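Local atomic coordinates of beta-1,4-galactanase (Thielavia heterothallica, PDB entry 1HJS), a protein that hydrolyses the beta-1,4-galactosidic linkages of type I arabinogalactans as a family 53 glycoside hydrolase. Residues S324-S327 against V328-R331; Y295-P298 against A299-H302; W183-G186 against T187-W191; S228-D231 against N232-K235. One frame throughout, in Å; residues are numbered along the deposited sequence.

All four contacts are local, between neighbours along the chain of an eight-stranded beta/alpha barrel. Contact 2 is the most buried: it follows the last barrel strand and packs indoles and a tethered carboxylate close to the nucleophile E245. Contact 1, a partly buried 3-10 segment near the C-terminus, touches contact 2 where the F329 ring packs against Y295. Contacts 3 and 4, centres about 10 Å apart, meet directly: W185 packs on S229, N232 and M233, and Q188 on M233. The N-cap of helix 185-196 is largely at the surface, whereas helix 223-237 sends L230 and M233 inward, N232 toward W185 and K235 to the surface. Side-chain capping marks contact 3; contact 4 rests on backbone bonds, apolar packing and a water bridge.

Contact 1: S324-S327 against V328-R331; sequences SSLS and VFQR
A short 3-10 helix near the C-terminus brings S327 and R331 together on one flank and L326 and F329 on another. Its i to i+3 backbone bonds run from V328 N to S325 O (3.0 Å) and from Q330 N to S327 O (2.9 Å). R331 N continues the ladder to V328 O. Beyond this, the R331 guanidinium ties back to S327 OG and, through a water, to S324 O. The R331 chain bends at CG-CD (chi3 -71°), turning the guanidinium back along the helix, where NH1 donates to S327 OG at 3.1 Å, almost straight (169°) and in the guanidinium plane. Also in that plane, water 1 accepts from R331 NH2 (2.7 Å) and donates to S324 O (2.8 Å); the two bonds, from NH1 and NH2, probably help to fix the rotation of the group. V328 CA sits beneath one guanidinium face. On the apolar side L326 CD1 approaches F329 CE2 at 4.1 Å, the two side chains passing at a slant, and the L326 carbonyl oxygen lies at the edge of the phenyl ring, 3.2 Å from CD2. V328 CG1 rests off-centre over a ring face. V328 also packs on I277 and T278 of helix 270-285, while S325 OG is hydrogen-bonded to Q273 of that helix, and L326 reaches N39 and F316. This is a 3-10 helix with one apolar and one polar flank, laid over helix 270-285, the last alpha helix of the beta/alpha barrel.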
ATOM      1  N   SER A 324      12.992  12.513 -13.988  1.00 16.25           N
ATOM      2  CA  SER A 324      12.934  13.786 -13.279  1.00 16.98           C
ATOM      3  C   SER A 324      11.771  13.878 -12.291  1.00 16.58           C
ATOM      4  O   SER A 324      11.824  14.648 -11.331  1.00 16.50           O
ATOM      5  CB  SER A 324      12.827  14.931 -14.287  1.00 16.98           C
ATOM      6  OG  SER A 324      11.649  14.797 -15.062  1.00 19.00           O
ATOM      7  N   SER A 325      10.722  13.102 -12.525  1.00 15.61           N
ATOM      8  CA  SER A 325       9.554  13.137 -11.652  1.00 15.24           C
ATOM      9  C   SER A 325       9.797  12.587 -10.244  1.00 14.81           C
ATOM     10  O   SER A 325       9.072  12.923  -9.313  1.00 14.14           O
ATOM     11  CB  SER A 325       8.406  12.368 -12.304  1.00 15.03           C
ATOM     12  OG  SER A 325       8.827  11.060 -12.654  1.00 14.93           O
ATOM     13  N   LEU A 326      10.822  11.757 -10.083  1.00 14.75           N
ATOM     14  CA  LEU A 326      11.106  11.154  -8.783  1.00 14.23           C
ATOM     15  C   LEU A 326      11.415  12.185  -7.694  1.00 14.36           C
ATOM     16  O   LEU A 326      11.204  11.925  -6.508  1.00 13.98           O
ATOM     17  CB  LEU A 326      12.270  10.157  -8.908  1.00 14.05           C
ATOM     18  CG  LEU A 326      12.384   9.097  -7.802  1.00 13.33           C
ATOM     19  CD1 LEU A 326      11.137   8.214  -7.782  1.00 13.42           C
ATOM     20  CD2 LEU A 326      13.629   8.265  -8.019  1.00 12.66           C
ATOM     21  N   SER A 327      11.908  13.355  -8.089  1.00 13.84           N
ATOM     22  CA  SER A 327      12.238  14.391  -7.115  1.00 14.48           C
ATOM     23  C   SER A 327      11.004  15.032  -6.483  1.00 14.25           C
ATOM     24  O   SER A 327      11.126  15.852  -5.574  1.00 14.03           O
ATOM     25  CB  SER A 327      13.096  15.481  -7.766  1.00 14.72           C
ATOM     26  OG  SER A 327      12.362  16.165  -8.769  1.00 15.47           O
ATOM     27  N   VAL A 328       9.821  14.661  -6.964  1.00 13.89           N
ATOM     28  CA  VAL A 328       8.583  15.218  -6.430  1.00 13.92           C
ATOM     29  C   VAL A 328       8.474  14.972  -4.926  1.00 14.12           C
ATOM     30  O   VAL A 328       7.893  15.770  -4.193  1.00 13.40           O
ATOM     31  CB  VAL A 328       7.341  14.608  -7.137  1.00 13.89           C
ATOM     32  CG1 VAL A 328       7.191  13.138  -6.775  1.00 13.09           C
ATOM     33  CG2 VAL A 328       6.088  15.391  -6.755  1.00 13.84           C
ATOM     34  N   PHE A 329       9.055  13.871  -4.463  1.00 14.86           N
ATOM     35  CA  PHE A 329       9.000  13.538  -3.045  1.00 15.54           C
ATOM     36  C   PHE A 329       9.765  14.519  -2.162  1.00 16.68           C
ATOM     37  O   PHE A 329       9.678  14.467  -0.933  1.00 16.53           O
ATOM     38  CB  PHE A 329       9.485  12.105  -2.845  1.00 15.02           C
ATOM     39  CG  PHE A 329       8.591  11.088  -3.491  1.00 14.60           C
ATOM     40  CD1 PHE A 329       7.348  10.786  -2.934  1.00 14.88           C
ATOM     41  CD2 PHE A 329       8.953  10.487  -4.689  1.00 14.53           C
ATOM     42  CE1 PHE A 329       6.481   9.899  -3.566  1.00 14.39           C
ATOM     43  CE2 PHE A 329       8.096   9.601  -5.330  1.00 15.26           C
ATOM     44  CZ  PHE A 329       6.853   9.307  -4.765  1.00 15.02           C
ATOM     45  N   GLN A 330      10.502  15.424  -2.797  1.00 17.29           N
ATOM     46  CA  GLN A 330      11.253  16.441  -2.070  1.00 18.56           C
ATOM     47  C   GLN A 330      10.383  17.678  -1.867  1.00 18.97           C
ATOM     48  O   GLN A 330      10.762  18.594  -1.138  1.00 18.98           O
ATOM     49  CB  GLN A 330      12.490  16.865  -2.869  1.00 19.07           C
ATOM     50  CG  GLN A 330      13.609  15.841  -2.932  1.00 19.60           C
ATOM     51  CD  GLN A 330      14.759  16.297  -3.813  1.00 20.65           C
ATOM     52  OE1 GLN A 330      15.852  15.725  -3.776  1.00 22.09           O
ATOM     53  NE2 GLN A 330      14.517  17.322  -4.619  1.00 19.11           N
ATOM     54  N   ARG A 331       9.217  17.701  -2.507  1.00 19.40           N
ATOM     55  CA  ARG A 331       8.351  18.871  -2.441  1.00 19.96           C
ATOM     56  C   ARG A 331       6.948  18.685  -1.869  1.00 20.18           C
ATOM     57  O   ARG A 331       6.106  19.569  -2.027  1.00 20.31           O
ATOM     58  CB  ARG A 331       8.239  19.478  -3.844  1.00 19.88           C
ATOM     59  CG  ARG A 331       9.587  19.680  -4.536  1.00 20.27           C
ATOM     60  CD  ARG A 331       9.433  20.394  -5.874  1.00 20.39           C
ATOM     61  NE  ARG A 331       8.817  19.561  -6.905  1.00 20.16           N
ATOM     62  CZ  ARG A 331       9.467  18.653  -7.627  1.00 20.44           C
ATOM     63  NH1 ARG A 331      10.765  18.450  -7.437  1.00 19.63           N
ATOM     64  NH2 ARG A 331       8.823  17.957  -8.555  1.00 20.51           N
TER
HETATM   65  O   HOH W   1      10.030  16.560 -10.459  1.00 28.45           O

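Contact 2: Y295-P298 against A299-H302; sequences YWEP and AWIH
The W300 indole has W296 CH2 at its edge, near its plane and 4.0 Å from CZ3, while one face of the W296 indole carries E297 CG, 3.6 Å above the plane and over its centre. The two indoles run alongside each other in the same direction, and the E297 chain is wedged between them, CG over W296 and CD against W300. A bend at chi2 (-78°) swings the E297 carboxylate across W300, its CD 3.6 Å from CE3 and its plane turned 49° from the indole. The backbone beneath is a type I beta turn from E297 to W300, closed by a weak but straight bond from W300 N to E297 O (3.4 Å). W300 is in addition the centre of an inverse gamma turn. Water 2 donates to E297 OE1 (2.8 Å) and accepts from A299 N (2.9 Å). OE1 is also hydrogen-bonded to S11 OG, and OE2 forms a salt bridge with R47 of strand 43-48. W296 ends the last barrel strand, its side chain about 4 Å from that of the nucleophile E245 at the nearest atoms. A buried carboxylate gripped by an arginine, a serine and a water probably stays ionised; the water ties it to the turn at A299 N, and its packing on W300 probably helps to place that indole.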
ATOM      1  N   TYR A 295       3.502   6.032  -3.771  1.00 10.25           N
ATOM      2  CA  TYR A 295       3.394   5.750  -5.200  1.00 10.18           C
ATOM      3  C   TYR A 295       3.625   4.249  -5.349  1.00 10.25           C
ATOM      4  O   TYR A 295       4.533   3.703  -4.722  1.00 11.06           O
ATOM      5  CB  TYR A 295       4.466   6.507  -5.986  1.00  9.86           C
ATOM      6  CG  TYR A 295       4.190   6.536  -7.472  1.00  9.85           C
ATOM      7  CD1 TYR A 295       3.414   7.548  -8.034  1.00  9.40           C
ATOM      8  CD2 TYR A 295       4.654   5.522  -8.307  1.00  9.78           C
ATOM      9  CE1 TYR A 295       3.104   7.552  -9.390  1.00  9.66           C
ATOM     10  CE2 TYR A 295       4.349   5.515  -9.676  1.00  9.89           C
ATOM     11  CZ  TYR A 295       3.574   6.532 -10.204  1.00  9.76           C
ATOM     12  OH  TYR A 295       3.250   6.531 -11.537  1.00 10.14           O
ATOM     13  N   TRP A 296       2.834   3.572  -6.175  1.00  9.80           N
ATOM     14  CA  TRP A 296       3.007   2.128  -6.304  1.00 10.28           C
ATOM     15  C   TRP A 296       3.973   1.647  -7.382  1.00 10.54           C
ATOM     16  O   TRP A 296       3.766   1.894  -8.574  1.00 11.00           O
ATOM     17  CB  TRP A 296       1.654   1.442  -6.520  1.00  9.81           C
ATOM     18  CG  TRP A 296       1.712  -0.043  -6.286  1.00  9.54           C
ATOM     19  CD1 TRP A 296       1.942  -0.675  -5.097  1.00  9.58           C
ATOM     20  CD2 TRP A 296       1.570  -1.079  -7.268  1.00  9.96           C
ATOM     21  NE1 TRP A 296       1.953  -2.038  -5.275  1.00  9.84           N
ATOM     22  CE2 TRP A 296       1.727  -2.314  -6.599  1.00  9.89           C
ATOM     23  CE3 TRP A 296       1.325  -1.085  -8.649  1.00  9.86           C
ATOM     24  CZ2 TRP A 296       1.648  -3.546  -7.264  1.00  9.83           C
ATOM     25  CZ3 TRP A 296       1.249  -2.308  -9.311  1.00  9.76           C
ATOM     26  CH2 TRP A 296       1.411  -3.522  -8.618  1.00  9.32           C
ATOM     27  N   GLU A 297       5.028   0.958  -6.943  1.00 10.35           N
ATOM     28  CA  GLU A 297       6.025   0.361  -7.834  1.00 10.26           C
ATOM     29  C   GLU A 297       6.602   1.252  -8.938  1.00 10.02           C
ATOM     30  O   GLU A 297       6.556   0.909 -10.123  1.00 10.55           O
ATOM     31  CB  GLU A 297       5.426  -0.906  -8.448  1.00 10.42           C
ATOM     32  CG  GLU A 297       5.219  -2.027  -7.436  1.00 10.66           C
ATOM     33  CD  GLU A 297       6.519  -2.748  -7.098  1.00 12.12           C
ATOM     34  OE1 GLU A 297       7.594  -2.284  -7.535  1.00 10.82           O
ATOM     35  OE2 GLU A 297       6.466  -3.774  -6.393  1.00 11.85           O
ATOM     36  N   PRO A 298       7.202   2.387  -8.559  1.00 10.02           N
ATOM     37  CA  PRO A 298       7.778   3.302  -9.548  1.00 10.36           C
ATOM     38  C   PRO A 298       8.953   2.737 -10.351  1.00 10.78           C
ATOM     39  O   PRO A 298       9.227   3.203 -11.460  1.00 11.53           O
ATOM     40  CB  PRO A 298       8.197   4.496  -8.700  1.00  9.65           C
ATOM     41  CG  PRO A 298       8.629   3.842  -7.423  1.00 10.38           C
ATOM     42  CD  PRO A 298       7.523   2.826  -7.188  1.00  9.68           C
ATOM     43  N   ALA A 299       9.626   1.728  -9.805  1.00 11.24           N
ATOM     44  CA  ALA A 299      10.799   1.152 -10.462  1.00 11.72           C
ATOM     45  C   ALA A 299      10.622  -0.222 -11.104  1.00 12.30           C
ATOM     46  O   ALA A 299      11.610  -0.851 -11.492  1.00 13.15           O
ATOM     47  CB  ALA A 299      11.966   1.108  -9.468  1.00 11.69           C
ATOM     48  N   TRP A 300       9.383  -0.684 -11.232  1.00 12.31           N
ATOM     49  CA  TRP A 300       9.121  -1.997 -11.821  1.00 12.47           C
ATOM     50  C   TRP A 300       9.058  -1.868 -13.344  1.00 13.24           C
ATOM     51  O   TRP A 300       7.996  -2.040 -13.960  1.00 11.96           O
ATOM     52  CB  TRP A 300       7.798  -2.548 -11.282  1.00 12.43           C
ATOM     53  CG  TRP A 300       7.657  -4.031 -11.402  1.00 12.20           C
ATOM     54  CD1 TRP A 300       8.475  -4.888 -12.090  1.00 12.59           C
ATOM     55  CD2 TRP A 300       6.618  -4.837 -10.835  1.00 12.31           C
ATOM     56  NE1 TRP A 300       8.004  -6.172 -11.986  1.00 12.62           N
ATOM     57  CE2 TRP A 300       6.867  -6.169 -11.221  1.00 12.40           C
ATOM     58  CE3 TRP A 300       5.497  -4.558 -10.039  1.00 12.22           C
ATOM     59  CZ2 TRP A 300       6.035  -7.229 -10.836  1.00 12.72           C
ATOM     60  CZ3 TRP A 300       4.667  -5.612  -9.658  1.00 12.02           C
ATOM     61  CH2 TRP A 300       4.944  -6.931 -10.060  1.00 12.45           C
ATOM     62  N   ILE A 301      10.206  -1.580 -13.948  1.00 13.51           N
ATOM     63  CA  ILE A 301      10.279  -1.377 -15.388  1.00 14.56           C
ATOM     64  C   ILE A 301       9.922  -2.567 -16.280  1.00 14.67           C
ATOM     65  O   ILE A 301       9.586  -2.371 -17.448  1.00 14.75           O
ATOM     66  CB  ILE A 301      11.665  -0.820 -15.785  1.00 15.56           C
ATOM     67  CG1 ILE A 301      12.767  -1.827 -15.452  1.00 16.40           C
ATOM     68  CG2 ILE A 301      11.910   0.498 -15.052  1.00 15.60           C
ATOM     69  CD1 ILE A 301      14.156  -1.346 -15.840  1.00 17.89           C
ATOM     70  N   HIS A 302       9.982  -3.788 -15.754  1.00 14.61           N
ATOM     71  CA  HIS A 302       9.622  -4.953 -16.556  1.00 15.35           C
ATOM     72  C   HIS A 302       8.120  -5.238 -16.481  1.00 15.13           C
ATOM     73  O   HIS A 302       7.629  -6.223 -17.031  1.00 15.33           O
ATOM     74  CB  HIS A 302      10.425  -6.186 -16.128  1.00 17.09           C
ATOM     75  CG  HIS A 302      11.842  -6.171 -16.611  1.00 18.64           C
ATOM     76  ND1 HIS A 302      12.923  -6.097 -15.757  1.00 19.68           N
ATOM     77  CD2 HIS A 302      12.355  -6.194 -17.865  1.00 19.60           C
ATOM     78  CE1 HIS A 302      14.040  -6.074 -16.464  1.00 19.17           C
ATOM     79  NE2 HIS A 302      13.724  -6.132 -17.745  1.00 19.94           N
TER
HETATM   80  O   HOH W   2       9.370  -0.157  -7.612  1.00 10.47           O

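Contact 3: W183-G186 against T187-W191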
ATOM      1  N   TRP A 183     -11.858   7.183  -3.478  1.00 12.96           N
ATOM      2  CA  TRP A 183     -12.787   8.221  -3.916  1.00 13.72           C
ATOM      3  C   TRP A 183     -14.245   7.844  -3.670  1.00 13.77           C
ATOM      4  O   TRP A 183     -15.125   8.703  -3.696  1.00 14.27           O
ATOM      5  CB  TRP A 183     -12.607   8.483  -5.413  1.00 14.37           C
ATOM      6  CG  TRP A 183     -12.688   7.227  -6.232  1.00 15.09           C
ATOM      7  CD1 TRP A 183     -11.646   6.427  -6.610  1.00 14.55           C
ATOM      8  CD2 TRP A 183     -13.877   6.596  -6.724  1.00 15.15           C
ATOM      9  NE1 TRP A 183     -12.111   5.339  -7.304  1.00 15.12           N
ATOM     10  CE2 TRP A 183     -13.477   5.416  -7.391  1.00 15.54           C
ATOM     11  CE3 TRP A 183     -15.242   6.910  -6.666  1.00 16.61           C
ATOM     12  CZ2 TRP A 183     -14.392   4.550  -7.999  1.00 15.96           C
ATOM     13  CZ3 TRP A 183     -16.155   6.044  -7.272  1.00 16.61           C
ATOM     14  CH2 TRP A 183     -15.722   4.880  -7.930  1.00 16.63           C
ATOM     15  N   ASP A 184     -14.490   6.557  -3.442  1.00 13.97           N
ATOM     16  CA  ASP A 184     -15.845   6.043  -3.234  1.00 14.64           C
ATOM     17  C   ASP A 184     -16.283   6.083  -1.773  1.00 14.72           C
ATOM     18  O   ASP A 184     -16.188   5.079  -1.065  1.00 14.41           O
ATOM     19  CB  ASP A 184     -15.920   4.606  -3.763  1.00 14.60           C
ATOM     20  CG  ASP A 184     -17.334   4.055  -3.778  1.00 16.24           C
ATOM     21  OD1 ASP A 184     -18.256   4.736  -3.289  1.00 15.33           O
ATOM     22  OD2 ASP A 184     -17.515   2.924  -4.282  1.00 17.06           O
ATOM     23  N   TRP A 185     -16.770   7.239  -1.329  1.00 14.83           N
ATOM     24  CA  TRP A 185     -17.223   7.401   0.050  1.00 15.21           C
ATOM     25  C   TRP A 185     -18.291   6.377   0.431  1.00 15.45           C
ATOM     26  O   TRP A 185     -18.234   5.781   1.510  1.00 14.87           O
ATOM     27  CB  TRP A 185     -17.768   8.821   0.271  1.00 15.93           C
ATOM     28  CG  TRP A 185     -18.576   8.978   1.537  1.00 15.91           C
ATOM     29  CD1 TRP A 185     -19.879   9.385   1.631  1.00 16.35           C
ATOM     30  CD2 TRP A 185     -18.141   8.717   2.880  1.00 15.65           C
ATOM     31  NE1 TRP A 185     -20.282   9.391   2.948  1.00 16.36           N
ATOM     32  CE2 TRP A 185     -19.234   8.985   3.735  1.00 15.68           C
ATOM     33  CE3 TRP A 185     -16.933   8.282   3.445  1.00 15.44           C
ATOM     34  CZ2 TRP A 185     -19.155   8.835   5.123  1.00 15.55           C
ATOM     35  CZ3 TRP A 185     -16.855   8.132   4.828  1.00 15.16           C
ATOM     36  CH2 TRP A 185     -17.960   8.409   5.650  1.00 15.52           C
ATOM     37  N   GLY A 186     -19.265   6.178  -0.452  1.00 15.48           N
ATOM     38  CA  GLY A 186     -20.327   5.226  -0.165  1.00 15.27           C
ATOM     39  C   GLY A 186     -19.804   3.868   0.267  1.00 15.70           C
ATOM     40  O   GLY A 186     -20.290   3.279   1.236  1.00 15.44           O
ATOM     41  N   THR A 187     -18.799   3.368  -0.442  1.00 15.34           N
ATOM     42  CA  THR A 187     -18.230   2.069  -0.117  1.00 15.79           C
ATOM     43  C   THR A 187     -17.382   2.105   1.153  1.00 15.07           C
ATOM     44  O   THR A 187     -17.464   1.193   1.980  1.00 14.29           O
ATOM     45  CB  THR A 187     -17.401   1.529  -1.298  1.00 16.71           C
ATOM     46  OG1 THR A 187     -18.272   1.324  -2.420  1.00 17.54           O
ATOM     47  CG2 THR A 187     -16.734   0.206  -0.931  1.00 17.36           C
ATOM     48  N   GLN A 188     -16.575   3.150   1.315  1.00 14.82           N
ATOM     49  CA  GLN A 188     -15.751   3.272   2.517  1.00 14.54           C
ATOM     50  C   GLN A 188     -16.682   3.258   3.735  1.00 15.01           C
ATOM     51  O   GLN A 188     -16.456   2.530   4.702  1.00 14.03           O
ATOM     52  CB  GLN A 188     -14.964   4.590   2.517  1.00 14.18           C
ATOM     53  CG  GLN A 188     -13.949   4.771   1.378  1.00 13.85           C
ATOM     54  CD  GLN A 188     -12.776   3.806   1.454  1.00 12.92           C
ATOM     55  OE1 GLN A 188     -12.230   3.552   2.529  1.00 12.86           O
ATOM     56  NE2 GLN A 188     -12.369   3.279   0.306  1.00 12.53           N
ATOM     57  N   ASN A 189     -17.736   4.067   3.668  1.00 15.50           N
ATOM     58  CA  ASN A 189     -18.693   4.174   4.759  1.00 16.37           C
ATOM     59  C   ASN A 189     -19.420   2.860   5.011  1.00 16.15           C
ATOM     60  O   ASN A 189     -19.572   2.432   6.156  1.00 15.73           O
ATOM     61  CB  ASN A 189     -19.700   5.285   4.457  1.00 17.74           C
ATOM     62  CG  ASN A 189     -20.634   5.549   5.620  1.00 19.62           C
ATOM     63  OD1 ASN A 189     -20.202   5.638   6.771  1.00 20.63           O
ATOM     64  ND2 ASN A 189     -21.919   5.688   5.326  1.00 20.85           N
ATOM     65  N   TRP A 190     -19.864   2.223   3.936  1.00 15.63           N
ATOM     66  CA  TRP A 190     -20.563   0.947   4.028  1.00 15.82           C
ATOM     67  C   TRP A 190     -19.696  -0.099   4.740  1.00 15.64           C
ATOM     68  O   TRP A 190     -20.159  -0.810   5.637  1.00 14.91           O
ATOM     69  CB  TRP A 190     -20.909   0.472   2.614  1.00 17.00           C
ATOM     70  CG  TRP A 190     -21.356  -0.955   2.493  1.00 17.73           C
ATOM     71  CD1 TRP A 190     -22.577  -1.473   2.826  1.00 18.32           C
ATOM     72  CD2 TRP A 190     -20.589  -2.043   1.959  1.00 18.61           C
ATOM     73  NE1 TRP A 190     -22.617  -2.818   2.527  1.00 19.02           N
ATOM     74  CE2 TRP A 190     -21.411  -3.192   1.995  1.00 19.00           C
ATOM     75  CE3 TRP A 190     -19.285  -2.156   1.456  1.00 19.04           C
ATOM     76  CZ2 TRP A 190     -20.972  -4.442   1.544  1.00 19.70           C
ATOM     77  CZ3 TRP A 190     -18.846  -3.402   1.006  1.00 20.31           C
ATOM     78  CH2 TRP A 190     -19.693  -4.529   1.056  1.00 19.91           C
ATOM     79  N   TRP A 191     -18.429  -0.175   4.345  1.00 14.42           N
ATOM     80  CA  TRP A 191     -17.508  -1.149   4.915  1.00 14.19           C
ATOM     81  C   TRP A 191     -17.211  -0.919   6.397  1.00 13.93           C
ATOM     82  O   TRP A 191     -17.460  -1.796   7.227  1.00 13.86           O
ATOM     83  CB  TRP A 191     -16.191  -1.146   4.129  1.00 13.79           C
ATOM     84  CG  TRP A 191     -15.357  -2.378   4.355  1.00 13.48           C
ATOM     85  CD1 TRP A 191     -15.377  -3.529   3.618  1.00 13.73           C
ATOM     86  CD2 TRP A 191     -14.384  -2.578   5.386  1.00 13.19           C
ATOM     87  NE1 TRP A 191     -14.473  -4.430   4.122  1.00 13.69           N
ATOM     88  CE2 TRP A 191     -13.850  -3.874   5.210  1.00 13.12           C
ATOM     89  CE3 TRP A 191     -13.911  -1.788   6.445  1.00 12.91           C
ATOM     90  CZ2 TRP A 191     -12.861  -4.401   6.051  1.00 12.93           C
ATOM     91  CZ3 TRP A 191     -12.926  -2.314   7.284  1.00 13.05           C
ATOM     92  CH2 TRP A 191     -12.414  -3.609   7.079  1.00 12.73           C
TER
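The D184 carboxylate reaches over to the T187 hydroxyl at the start of helix 185-196 and caps it. With CG trans to the backbone N (chi1 -172°), it comes in front of the first turn, where its two oxygens share the work. T187 OG1 donates to OD2 at 2.6 Å, coming from above the carboxylate plane, 60° out of it. T187 N makes a weaker bond to OD1, 3.2 Å long, the N-cap bond. The threonine can give both donors because its OG1 stays on the side of its own N. D184 O meanwhile takes Q188 N at 3.1 Å, starting the regular helical ladder. One turn on, N189 lies over the indole of W185: its CB stands 3.7 Å from the centroid of the six-membered ring and nearly above that centre, a CH-pi contact. The N189 amide is almost parallel to the indole, 16° between planes, with CG 3.6 Å from W185 CZ2. The backbone ties the same pair, N189 N to W185 O (2.8 Å). W190 N binds G186 O in turn, while the W190 and W191 rings meet W150 edge-to-face. W185 also packs on S229 and N232 of helix 223-237. A di(hydroxyethyl)ether, probably from the crystallisation liquor, is hydrogen-bonded through O1 to G186 N and, weakly, to D184 OD1. An aspartate N-cap followed by an i to i+4 CH-pi contact of N189 on W185 here opens the helix that joins strands 174-179 and 208-212 in a beta-alpha-beta unit of the barrel.

Contact 4: S228-D231 against N232-K235; sequences SSLD and NMAK
L230 and M233 meet on the buried side of helix 223-237, CD2 of the leucine 3.9 Å from SD of the methionine. M233 has CG trans to its carbonyl carbon (chi1 -66°), and this with an extended chi2 (169°) carries SD alongside L230 and to 4.0 Å from S229 OG, a hydroxyl already bonded to G182 O. The bend at chi3 then turns only the CE methyl, toward Q188. The outer side is polar. The N232 amide folds back over the preceding turn, its CG 3.1 Å from S228 O, and OD1 accepts from water 3 at 2.6 Å; the same water is 3.0 Å from S228 OG, bridging the two side chains. Regular i to i+4 bonds run beneath, such as M233 N to S229 O (2.9 Å) and K235 N to D231 O, and D231 forms a salt bridge with K227 one turn earlier. L230 packs on V211 and I241, M233 on M209 and V211 and A234 on I241, setting the helix against strands 208-212 and 240-245, while W185 and Q188 of helix 185-196 flank it.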
ATOM      1  N   SER A 228     -13.571  14.779  -0.951  1.00 12.87           N
ATOM      2  CA  SER A 228     -14.823  14.626  -0.214  1.00 13.75           C
ATOM      3  C   SER A 228     -14.856  13.335   0.601  1.00 13.61           C
ATOM      4  O   SER A 228     -15.256  13.338   1.766  1.00 13.14           O
ATOM      5  CB  SER A 228     -16.006  14.654  -1.186  1.00 14.22           C
ATOM      6  OG  SER A 228     -17.231  14.571  -0.483  1.00 15.48           O
ATOM      7  N   SER A 229     -14.437  12.232  -0.014  1.00 13.14           N
ATOM      8  CA  SER A 229     -14.429  10.940   0.669  1.00 13.23           C
ATOM      9  C   SER A 229     -13.492  10.949   1.878  1.00 13.29           C
ATOM     10  O   SER A 229     -13.887  10.573   2.977  1.00 13.71           O
ATOM     11  CB  SER A 229     -14.008   9.834  -0.302  1.00 13.11           C
ATOM     12  OG  SER A 229     -14.039   8.563   0.320  1.00 13.82           O
ATOM     13  N   LEU A 230     -12.252  11.382   1.675  1.00 13.30           N
ATOM     14  CA  LEU A 230     -11.291  11.419   2.771  1.00 13.09           C
ATOM     15  C   LEU A 230     -11.788  12.330   3.893  1.00 12.75           C
ATOM     16  O   LEU A 230     -11.691  11.980   5.066  1.00 13.10           O
ATOM     17  CB  LEU A 230      -9.918  11.881   2.265  1.00 13.13           C
ATOM     18  CG  LEU A 230      -9.262  10.974   1.212  1.00 12.78           C
ATOM     19  CD1 LEU A 230      -7.841  11.450   0.938  1.00 12.89           C
ATOM     20  CD2 LEU A 230      -9.244   9.530   1.700  1.00 12.44           C
ATOM     21  N   ASP A 231     -12.331  13.491   3.535  1.00 12.79           N
ATOM     22  CA  ASP A 231     -12.861  14.412   4.541  1.00 13.61           C
ATOM     23  C   ASP A 231     -13.933  13.708   5.375  1.00 13.77           C
ATOM     24  O   ASP A 231     -13.964  13.831   6.596  1.00 13.94           O
ATOM     25  CB  ASP A 231     -13.480  15.645   3.875  1.00 13.41           C
ATOM     26  CG  ASP A 231     -12.487  16.793   3.695  1.00 14.25           C
ATOM     27  OD1 ASP A 231     -11.311  16.672   4.104  1.00 14.56           O
ATOM     28  OD2 ASP A 231     -12.897  17.835   3.144  1.00 13.97           O
ATOM     29  N   ASN A 232     -14.813  12.968   4.706  1.00 14.07           N
ATOM     30  CA  ASN A 232     -15.886  12.261   5.397  1.00 14.29           C
ATOM     31  C   ASN A 232     -15.349  11.167   6.313  1.00 14.56           C
ATOM     32  O   ASN A 232     -15.850  10.974   7.424  1.00 13.88           O
ATOM     33  CB  ASN A 232     -16.865  11.661   4.384  1.00 14.26           C
ATOM     34  CG  ASN A 232     -17.667  12.724   3.654  1.00 14.30           C
ATOM     35  OD1 ASN A 232     -17.716  13.877   4.080  1.00 15.16           O
ATOM     36  ND2 ASN A 232     -18.306  12.339   2.559  1.00 13.76           N
ATOM     37  N   MET A 233     -14.336  10.448   5.841  1.00 14.09           N
ATOM     38  CA  MET A 233     -13.730   9.385   6.634  1.00 14.48           C
ATOM     39  C   MET A 233     -13.087   9.984   7.879  1.00 15.22           C
ATOM     40  O   MET A 233     -13.204   9.439   8.982  1.00 15.33           O
ATOM     41  CB  MET A 233     -12.662   8.657   5.818  1.00 14.18           C
ATOM     42  CG  MET A 233     -13.210   7.883   4.632  1.00 14.33           C
ATOM     43  SD  MET A 233     -11.908   7.311   3.517  1.00 14.31           S
ATOM     44  CE  MET A 233     -11.005   6.186   4.603  1.00 13.97           C
ATOM     45  N   ALA A 234     -12.411  11.113   7.692  1.00 15.63           N
ATOM     46  CA  ALA A 234     -11.720  11.793   8.786  1.00 16.29           C
ATOM     47  C   ALA A 234     -12.656  12.281   9.881  1.00 17.04           C
ATOM     48  O   ALA A 234     -12.408  12.069  11.067  1.00 17.05           O
ATOM     49  CB  ALA A 234     -10.914  12.969   8.242  1.00 15.79           C
ATOM     50  N   LYS A 235     -13.739  12.937   9.500  1.00 17.74           N
ATOM     51  CA  LYS A 235     -14.628  13.443  10.524  1.00 19.29           C
ATOM     52  C   LYS A 235     -15.501  12.366  11.161  1.00 18.74           C
ATOM     53  O   LYS A 235     -16.001  12.550  12.265  1.00 18.74           O
ATOM     54  CB  LYS A 235     -15.489  14.567   9.967  1.00 21.56           C
ATOM     55  CG  LYS A 235     -16.747  14.097   9.334  1.00 24.40           C
ATOM     56  CD  LYS A 235     -17.895  14.974   9.766  1.00 26.78           C
ATOM     57  CE  LYS A 235     -18.179  16.041   8.740  1.00 28.62           C
ATOM     58  NZ  LYS A 235     -19.466  16.735   9.000  1.00 30.71           N
TER
HETATM   59  O   HOH W   3     -17.277  15.730   2.252  1.00 24.02           O